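LP04448p (Drosophila melanogaster, PDB 4QMH) is Mini spindles, a member of the XMAP215 family, which drives microtubule polymerization through an array of TOG domains, of which this chain is the fourth. Local coordinates at residues V12-Q17 against A43-A48; R49-S54 against E82-A87. One frame throughout, in Å; residues are numbered along the deposited sequence.

Interaction 1 (V12-Q17 against A43-A48)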
ATOM      1  N   VAL A  12     -23.654  -8.698   6.572  1.00  9.29           N
ATOM      2  CA  VAL A  12     -24.609  -8.192   5.595  1.00 16.03           C
ATOM      3  C   VAL A  12     -23.955  -8.113   4.219  1.00 14.12           C
ATOM      4  O   VAL A  12     -22.838  -7.622   4.087  1.00 13.05           O
ATOM      5  CB  VAL A  12     -25.103  -6.786   5.996  1.00 15.01           C
ATOM      6  CG1 VAL A  12     -26.018  -6.201   4.921  1.00 18.42           C
ATOM      7  CG2 VAL A  12     -25.807  -6.827   7.352  1.00 18.57           C
ATOM      8  N   ASP A  13     -24.651  -8.596   3.194  1.00 13.50           N
ATOM      9  CA  ASP A  13     -24.196  -8.394   1.830  1.00 12.46           C
ATOM     10  C   ASP A  13     -24.706  -7.034   1.356  1.00 14.91           C
ATOM     11  O   ASP A  13     -25.904  -6.869   1.132  1.00 14.22           O
ATOM     12  CB  ASP A  13     -24.719  -9.510   0.920  1.00 16.77           C
ATOM     13  CG  ASP A  13     -24.246  -9.366  -0.513  1.00 16.56           C
ATOM     14  OD1 ASP A  13     -23.373  -8.511  -0.780  1.00 15.26           O
ATOM     15  OD2 ASP A  13     -24.748 -10.116  -1.378  1.00 21.97           O
ATOM     16  N   ILE A  14     -23.811  -6.061   1.218  1.00 11.49           N
ATOM     17  CA  ILE A  14     -24.233  -4.725   0.782  1.00 12.64           C
ATOM     18  C   ILE A  14     -24.178  -4.539  -0.733  1.00 10.59           C
ATOM     19  O   ILE A  14     -24.500  -3.467  -1.240  1.00 11.89           O
ATOM     20  CB  ILE A  14     -23.438  -3.585   1.465  1.00 13.54           C
ATOM     21  CG1 ILE A  14     -21.953  -3.662   1.108  1.00 11.87           C
ATOM     22  CG2 ILE A  14     -23.673  -3.597   2.972  1.00 11.30           C
ATOM     23  CD1 ILE A  14     -21.172  -2.413   1.506  1.00 13.17           C
ATOM     24  N   ALA A  15     -23.769  -5.573  -1.460  1.00 12.00           N
ATOM     25  CA  ALA A  15     -23.700  -5.459  -2.916  1.00 13.42           C
ATOM     26  C   ALA A  15     -24.983  -4.897  -3.544  1.00 10.79           C
ATOM     27  O   ALA A  15     -24.908  -4.037  -4.411  1.00 14.61           O
ATOM     28  CB  ALA A  15     -23.315  -6.782  -3.560  1.00 13.52           C
ATOM     29  N   PRO A  16     -26.161  -5.389  -3.121  1.00 14.74           N
ATOM     30  CA  PRO A  16     -27.394  -4.860  -3.717  1.00 14.80           C
ATOM     31  C   PRO A  16     -27.576  -3.351  -3.520  1.00 13.51           C
ATOM     32  O   PRO A  16     -28.308  -2.729  -4.290  1.00 16.58           O
ATOM     33  CB  PRO A  16     -28.491  -5.623  -2.971  1.00 19.54           C
ATOM     34  CG  PRO A  16     -27.854  -6.920  -2.621  1.00 16.40           C
ATOM     35  CD  PRO A  16     -26.433  -6.558  -2.263  1.00 12.43           C
ATOM     36  N   GLN A  17     -26.920  -2.779  -2.512  1.00 12.09           N
ATOM     37  CA  GLN A  17     -27.045  -1.344  -2.233  1.00 12.12           C
ATOM     38  C   GLN A  17     -26.058  -0.509  -3.044  1.00 12.88           C
ATOM     39  O   GLN A  17     -26.173   0.720  -3.098  1.00 13.07           O
ATOM     40  CB  GLN A  17     -26.840  -1.063  -0.739  1.00 12.31           C
ATOM     41  CG  GLN A  17     -27.917  -1.650   0.163  1.00 11.17           C
ATOM     42  CD  GLN A  17     -27.811  -1.150   1.596  1.00  9.29           C
ATOM     43  OE1 GLN A  17     -28.094   0.014   1.889  1.00 20.15           O
ATOM     44  NE2 GLN A  17     -27.412  -2.032   2.495  1.00 10.94           N
ATOM     45  N   ALA A  43     -23.001   5.815   5.153  1.00 10.71           N
ATOM     46  CA  ALA A  43     -24.183   5.432   5.920  1.00 13.01           C
ATOM     47  C   ALA A  43     -24.558   3.967   5.674  1.00 14.17           C
ATOM     48  O   ALA A  43     -25.012   3.268   6.592  1.00 13.42           O
ATOM     49  CB  ALA A  43     -25.356   6.369   5.620  1.00 12.44           C
ATOM     50  N   ILE A  44     -24.375   3.512   4.436  1.00 12.44           N
ATOM     51  CA  ILE A  44     -24.653   2.122   4.074  1.00 11.21           C
ATOM     52  C   ILE A  44     -23.747   1.192   4.868  1.00 10.75           C
ATOM     53  O   ILE A  44     -24.209   0.201   5.447  1.00 11.45           O
ATOM     54  CB  ILE A  44     -24.443   1.860   2.559  1.00  7.57           C
ATOM     55  CG1 ILE A  44     -25.577   2.470   1.733  1.00 13.42           C
ATOM     56  CG2 ILE A  44     -24.382   0.365   2.294  1.00  9.94           C
ATOM     57  CD1 ILE A  44     -25.247   2.594   0.261  1.00 13.54           C
ATOM     58  N   ILE A  45     -22.455   1.519   4.906  1.00  9.90           N
ATOM     59  CA  ILE A  45     -21.501   0.708   5.655  1.00  7.89           C
ATOM     60  C   ILE A  45     -21.778   0.754   7.163  1.00 11.53           C
ATOM     61  O   ILE A  45     -21.800  -0.285   7.827  1.00 11.35           O
ATOM     62  CB  ILE A  45     -20.032   1.114   5.356  1.00  7.72           C
ATOM     63  CG1 ILE A  45     -19.748   0.967   3.860  1.00  9.65           C
ATOM     64  CG2 ILE A  45     -19.083   0.257   6.190  1.00  8.76           C
ATOM     65  CD1 ILE A  45     -18.511   1.709   3.394  1.00 11.29           C
ATOM     66  N   SER A  46     -21.994   1.952   7.707  1.00 11.49           N
ATOM     67  CA  SER A  46     -22.276   2.105   9.132  1.00 13.55           C
ATOM     68  C   SER A  46     -23.503   1.317   9.578  1.00 12.44           C
ATOM     69  O   SER A  46     -23.508   0.694  10.645  1.00 15.79           O
ATOM     70  CB  SER A  46     -22.485   3.584   9.475  1.00 16.30           C
ATOM     71  OG  SER A  46     -21.244   4.263   9.496  1.00 31.07           O
ATOM     72  N   GLU A  47     -24.551   1.361   8.766  1.00 10.32           N
ATOM     73  CA  GLU A  47     -25.809   0.708   9.126  1.00 11.89           C
ATOM     74  C   GLU A  47     -25.646  -0.814   9.117  1.00 14.21           C
ATOM     75  O   GLU A  47     -26.214  -1.511   9.959  1.00 15.64           O
ATOM     76  CB  GLU A  47     -26.922   1.131   8.163  1.00 15.17           C
ATOM     77  CG  GLU A  47     -28.264   0.419   8.392  1.00 24.37           C
ATOM     78  CD  GLU A  47     -28.906   0.734   9.742  1.00 47.49           C
ATOM     79  OE1 GLU A  47     -28.366   1.575  10.494  1.00 52.27           O
ATOM     80  OE2 GLU A  47     -29.964   0.138  10.047  1.00 57.68           O
ATOM     81  N   ALA A  48     -24.869  -1.333   8.169  1.00 13.82           N
ATOM     82  CA  ALA A  48     -24.611  -2.769   8.113  1.00 11.16           C
ATOM     83  C   ALA A  48     -23.669  -3.250   9.229  1.00 10.75           C
ATOM     84  O   ALA A  48     -23.847  -4.342   9.789  1.00 11.82           O
ATOM     85  CB  ALA A  48     -24.066  -3.155   6.736  1.00 10.36           C
TER
HETATM   86  O   HOH W   1     -26.754  -0.959   5.123  1.00 15.34           O
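Mainly apolar packing, with one water bridge, joins Val12, Ile14 and Gln17, in the loop that leads into helix 20-26, to Ile44, Ile45 and Ala48 at the end of helix 31-48. The contact lies at the N-terminal end of the domain. Ala48 offers a single methyl to two loop residues. Val12 CB meets Ala48 CB at 3.8 Å, and Ile14 CG2 reaches the same methyl at the same distance. Ile14 CG2 also lies 4.1 Å from Ile44 CG2, where the two side chains cross obliquely. With CG1 between the backbone N and the carbonyl carbon (chi1 63°), Ile14 brings CD1 to 4.4 Å from Ile45 CG1. The Gln17 and Ile44 side chains lie alongside each other, pointing opposite ways. Gln17 OE1 comes to 3.5 Å from Ile44 CG1, while Gln17 CD packs against Ile44 CG2. The amide is tied to the helix through water: Gln17 NE2 donates to it at 2.9 Å, and the water donates to Ile44 O at 2.8 Å. Replacing Ile44 with an alanine is likely to open a gap beside Ile14 CG2 and leave the aliphatic part of Gln17 without its packing partner. Within the loop, Asp13 OD1 accepts from Ala15 N at 3.0 Å, above the carboxylate plane. This Asx turn shapes the loop, while Val12, Ile14 and Gln17 pack it against helix 31-48 of the all-helical, HEAT-repeat-like TOG domain.

Interaction 2 (R49-S54 against E82-A87)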
ATOM      1  N   ARG A  49     -22.685  -2.409   9.541  1.00 11.18           N
ATOM      2  CA  ARG A  49     -21.624  -2.669  10.524  1.00  9.61           C
ATOM      3  C   ARG A  49     -20.621  -3.741  10.090  1.00 10.09           C
ATOM      4  O   ARG A  49     -19.433  -3.455   9.959  1.00  9.49           O
ATOM      5  CB  ARG A  49     -22.150  -2.966  11.930  1.00  9.93           C
ATOM      6  CG  ARG A  49     -21.007  -3.062  12.939  1.00 12.69           C
ATOM      7  CD  ARG A  49     -21.505  -3.281  14.351  1.00 14.19           C
ATOM      8  NE  ARG A  49     -20.395  -3.465  15.274  1.00 17.80           N
ATOM      9  CZ  ARG A  49     -20.532  -3.885  16.526  1.00 22.40           C
ATOM     10  NH1 ARG A  49     -21.741  -4.164  17.001  1.00 18.07           N
ATOM     11  NH2 ARG A  49     -19.461  -4.032  17.301  1.00 22.42           N
ATOM     12  N   LEU A  50     -21.096  -4.967   9.904  1.00  8.62           N
ATOM     13  CA  LEU A  50     -20.237  -6.047   9.416  1.00  6.41           C
ATOM     14  C   LEU A  50     -20.770  -6.539   8.088  1.00  8.24           C
ATOM     15  O   LEU A  50     -21.961  -6.813   7.958  1.00 10.18           O
ATOM     16  CB  LEU A  50     -20.163  -7.204  10.417  1.00  9.00           C
ATOM     17  CG  LEU A  50     -19.655  -6.895  11.826  1.00  9.54           C
ATOM     18  CD1 LEU A  50     -19.576  -8.193  12.626  1.00 10.85           C
ATOM     19  CD2 LEU A  50     -18.309  -6.165  11.818  1.00 10.71           C
ATOM     20  N   ILE A  51     -19.887  -6.638   7.095  1.00  7.89           N
ATOM     21  CA  ILE A  51     -20.314  -6.926   5.725  1.00  5.99           C
ATOM     22  C   ILE A  51     -19.540  -8.079   5.083  1.00 10.82           C
ATOM     23  O   ILE A  51     -18.447  -8.431   5.519  1.00 11.12           O
ATOM     24  CB  ILE A  51     -20.224  -5.670   4.813  1.00  5.83           C
ATOM     25  CG1 ILE A  51     -18.764  -5.230   4.619  1.00  9.37           C
ATOM     26  CG2 ILE A  51     -21.050  -4.510   5.385  1.00  8.09           C
ATOM     27  CD1 ILE A  51     -18.600  -4.003   3.758  1.00 10.45           C
ATOM     28  N   LYS A  52     -20.133  -8.665   4.049  1.00 12.35           N
ATOM     29  CA  LYS A  52     -19.473  -9.681   3.246  1.00 10.43           C
ATOM     30  C   LYS A  52     -18.504  -8.988   2.291  1.00  8.68           C
ATOM     31  O   LYS A  52     -18.560  -7.775   2.119  1.00  8.38           O
ATOM     32  CB  LYS A  52     -20.517 -10.471   2.450  1.00 12.18           C
ATOM     33  CG  LYS A  52     -21.582 -11.123   3.298  1.00 17.07           C
ATOM     34  CD  LYS A  52     -22.342 -12.162   2.487  1.00 19.41           C
ATOM     35  CE  LYS A  52     -23.514 -12.736   3.280  1.00 31.63           C
ATOM     36  NZ  LYS A  52     -23.090 -13.339   4.572  1.00 35.60           N
ATOM     37  N   PRO A  53     -17.604  -9.754   1.663  1.00  9.02           N
ATOM     38  CA  PRO A  53     -16.632  -9.147   0.744  1.00 12.81           C
ATOM     39  C   PRO A  53     -17.227  -8.723  -0.598  1.00  7.50           C
ATOM     40  O   PRO A  53     -16.570  -8.033  -1.372  1.00 14.35           O
ATOM     41  CB  PRO A  53     -15.618 -10.280   0.508  1.00 15.42           C
ATOM     42  CG  PRO A  53     -15.844 -11.258   1.604  1.00 17.19           C
ATOM     43  CD  PRO A  53     -17.295 -11.170   1.933  1.00 13.39           C
ATOM     44  N   SER A  54     -18.452  -9.150  -0.878  1.00 11.23           N
ATOM     45  CA  SER A  54     -19.109  -8.838  -2.143  1.00 12.31           C
ATOM     46  C   SER A  54     -19.668  -7.415  -2.130  1.00 11.73           C
ATOM     47  O   SER A  54     -20.645  -7.128  -1.427  1.00 12.68           O
ATOM     48  CB  SER A  54     -20.233  -9.844  -2.402  1.00 14.31           C
ATOM     49  OG  SER A  54     -21.064 -10.002  -1.260  1.00 14.94           O
ATOM     50  N   GLU A  82     -10.967   2.843   5.303  1.00  7.36           N
ATOM     51  CA  GLU A  82     -10.633   2.322   6.623  1.00 13.66           C
ATOM     52  C   GLU A  82     -11.887   1.728   7.255  1.00 15.30           C
ATOM     53  O   GLU A  82     -11.842   0.632   7.820  1.00 12.24           O
ATOM     54  CB  GLU A  82     -10.012   3.392   7.524  1.00 21.44           C
ATOM     55  CG  GLU A  82      -9.213   2.795   8.676  1.00 35.19           C
ATOM     56  CD  GLU A  82      -8.450   3.833   9.473  1.00 40.71           C
ATOM     57  OE1 GLU A  82      -8.014   4.844   8.884  1.00 40.56           O
ATOM     58  OE2 GLU A  82      -8.288   3.633  10.696  1.00 40.83           O
ATOM     59  N   GLN A  83     -13.003   2.440   7.114  1.00  9.61           N
ATOM     60  CA  GLN A  83     -14.303   1.967   7.589  1.00  9.82           C
ATOM     61  C   GLN A  83     -14.662   0.636   6.914  1.00 11.90           C
ATOM     62  O   GLN A  83     -15.167  -0.292   7.556  1.00  9.82           O
ATOM     63  CB  GLN A  83     -15.362   3.036   7.310  1.00 12.84           C
ATOM     64  CG  GLN A  83     -16.791   2.655   7.641  1.00 19.89           C
ATOM     65  CD  GLN A  83     -17.797   3.690   7.156  1.00 22.95           C
ATOM     66  OE1 GLN A  83     -17.457   4.611   6.407  1.00 23.04           O
ATOM     67  NE2 GLN A  83     -19.039   3.547   7.587  1.00 16.01           N
ATOM     68  N   LEU A  84     -14.386   0.539   5.619  1.00 10.78           N
ATOM     69  CA  LEU A  84     -14.701  -0.668   4.876  1.00  9.06           C
ATOM     70  C   LEU A  84     -13.875  -1.843   5.397  1.00  9.87           C
ATOM     71  O   LEU A  84     -14.375  -2.967   5.547  1.00 11.05           O
ATOM     72  CB  LEU A  84     -14.452  -0.442   3.374  1.00 11.29           C
ATOM     73  CG  LEU A  84     -14.994  -1.482   2.393  1.00 14.55           C
ATOM     74  CD1 LEU A  84     -16.516  -1.381   2.239  1.00 12.45           C
ATOM     75  CD2 LEU A  84     -14.320  -1.309   1.043  1.00 19.08           C
ATOM     76  N   ALA A  85     -12.602  -1.590   5.689  1.00  9.14           N
ATOM     77  CA  ALA A  85     -11.735  -2.654   6.187  1.00 12.62           C
ATOM     78  C   ALA A  85     -12.285  -3.216   7.489  1.00 10.02           C
ATOM     79  O   ALA A  85     -12.372  -4.429   7.672  1.00  8.74           O
ATOM     80  CB  ALA A  85     -10.322  -2.135   6.400  1.00 10.91           C
ATOM     81  N   THR A  86     -12.649  -2.316   8.392  1.00 10.05           N
ATOM     82  CA  THR A  86     -13.173  -2.719   9.689  1.00  8.25           C
ATOM     83  C   THR A  86     -14.445  -3.550   9.518  1.00  9.14           C
ATOM     84  O   THR A  86     -14.616  -4.576  10.172  1.00 12.47           O
ATOM     85  CB  THR A  86     -13.437  -1.490  10.573  1.00 10.59           C
ATOM     86  OG1 THR A  86     -12.188  -0.828  10.842  1.00 14.34           O
ATOM     87  CG2 THR A  86     -14.101  -1.905  11.890  1.00 11.96           C
ATOM     88  N   ALA A  87     -15.325  -3.106   8.629  1.00 11.15           N
ATOM     89  CA  ALA A  87     -16.589  -3.806   8.388  1.00  9.38           C
ATOM     90  C   ALA A  87     -16.398  -5.181   7.744  1.00  7.71           C
ATOM     91  O   ALA A  87     -17.182  -6.107   7.966  1.00  7.65           O
ATOM     92  CB  ALA A  87     -17.516  -2.927   7.510  1.00  7.95           C
TER
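Ala87 O accepts a backbone hydrogen bond from Ile51 N at 2.9 Å, nearly straight at the hydrogen (169°). Arg11 NH1 adds a weak hydrogen bond to the same oxygen, and Leu50 CA makes a CA-H...O contact with it at 3.4 Å. This is packing between consecutive parts of the all-helical, HEAT-repeat-like TOG domain. The loop leaving helix 31-48 runs beside the C-terminal part of helix 71-88. Arg49, just past helix 31-48, leaves helical geometry with a positive phi (69°), and the chain then passes close to Ala87. There Arg49 O receives a second CA-H...O contact, from Ala87 CA at 3.3 Å. The small Ala87 side chain is consistent with the loop coming this near, with Leu50 and Ala87 only 4.4 Å apart between their CA atoms. Beside the polar contacts the packing is apolar. Ile51 CG1 packs on Ala87 CB at 3.9 Å. Ile45 of helix 31-48 also touches Leu84 and Ala87, and Ile14 touches Ile51. Leu84 CG stands anti to its own backbone N (chi1 -168°), which carries its branch to the loop. The Ile51 and Leu84 side chains meet nearly at right angles, with Ile51 CD1 3.7 Å from Leu84 CD1.

The two interactions follow one another along the chain, with centres about 9 Å apart. Residues 43-48 end one helix, and residues 49-54 carry the chain on from it. Interaction 1 holds the N-terminal loop to that helix; interaction 2 holds the next loop to helix 71-88. Both are partly buried, and interaction 1 lies farther from the centre of the chain. Its direct contacts are mainly between side chains, with a water bridge at exposed Gln17. Interaction 2 adds a direct backbone hydrogen bond to its apolar packing. The loops are joined by backbone bonds from Val12 to Leu50 and Lys52, and probably by Asp13 OD1 with Ser54 OG.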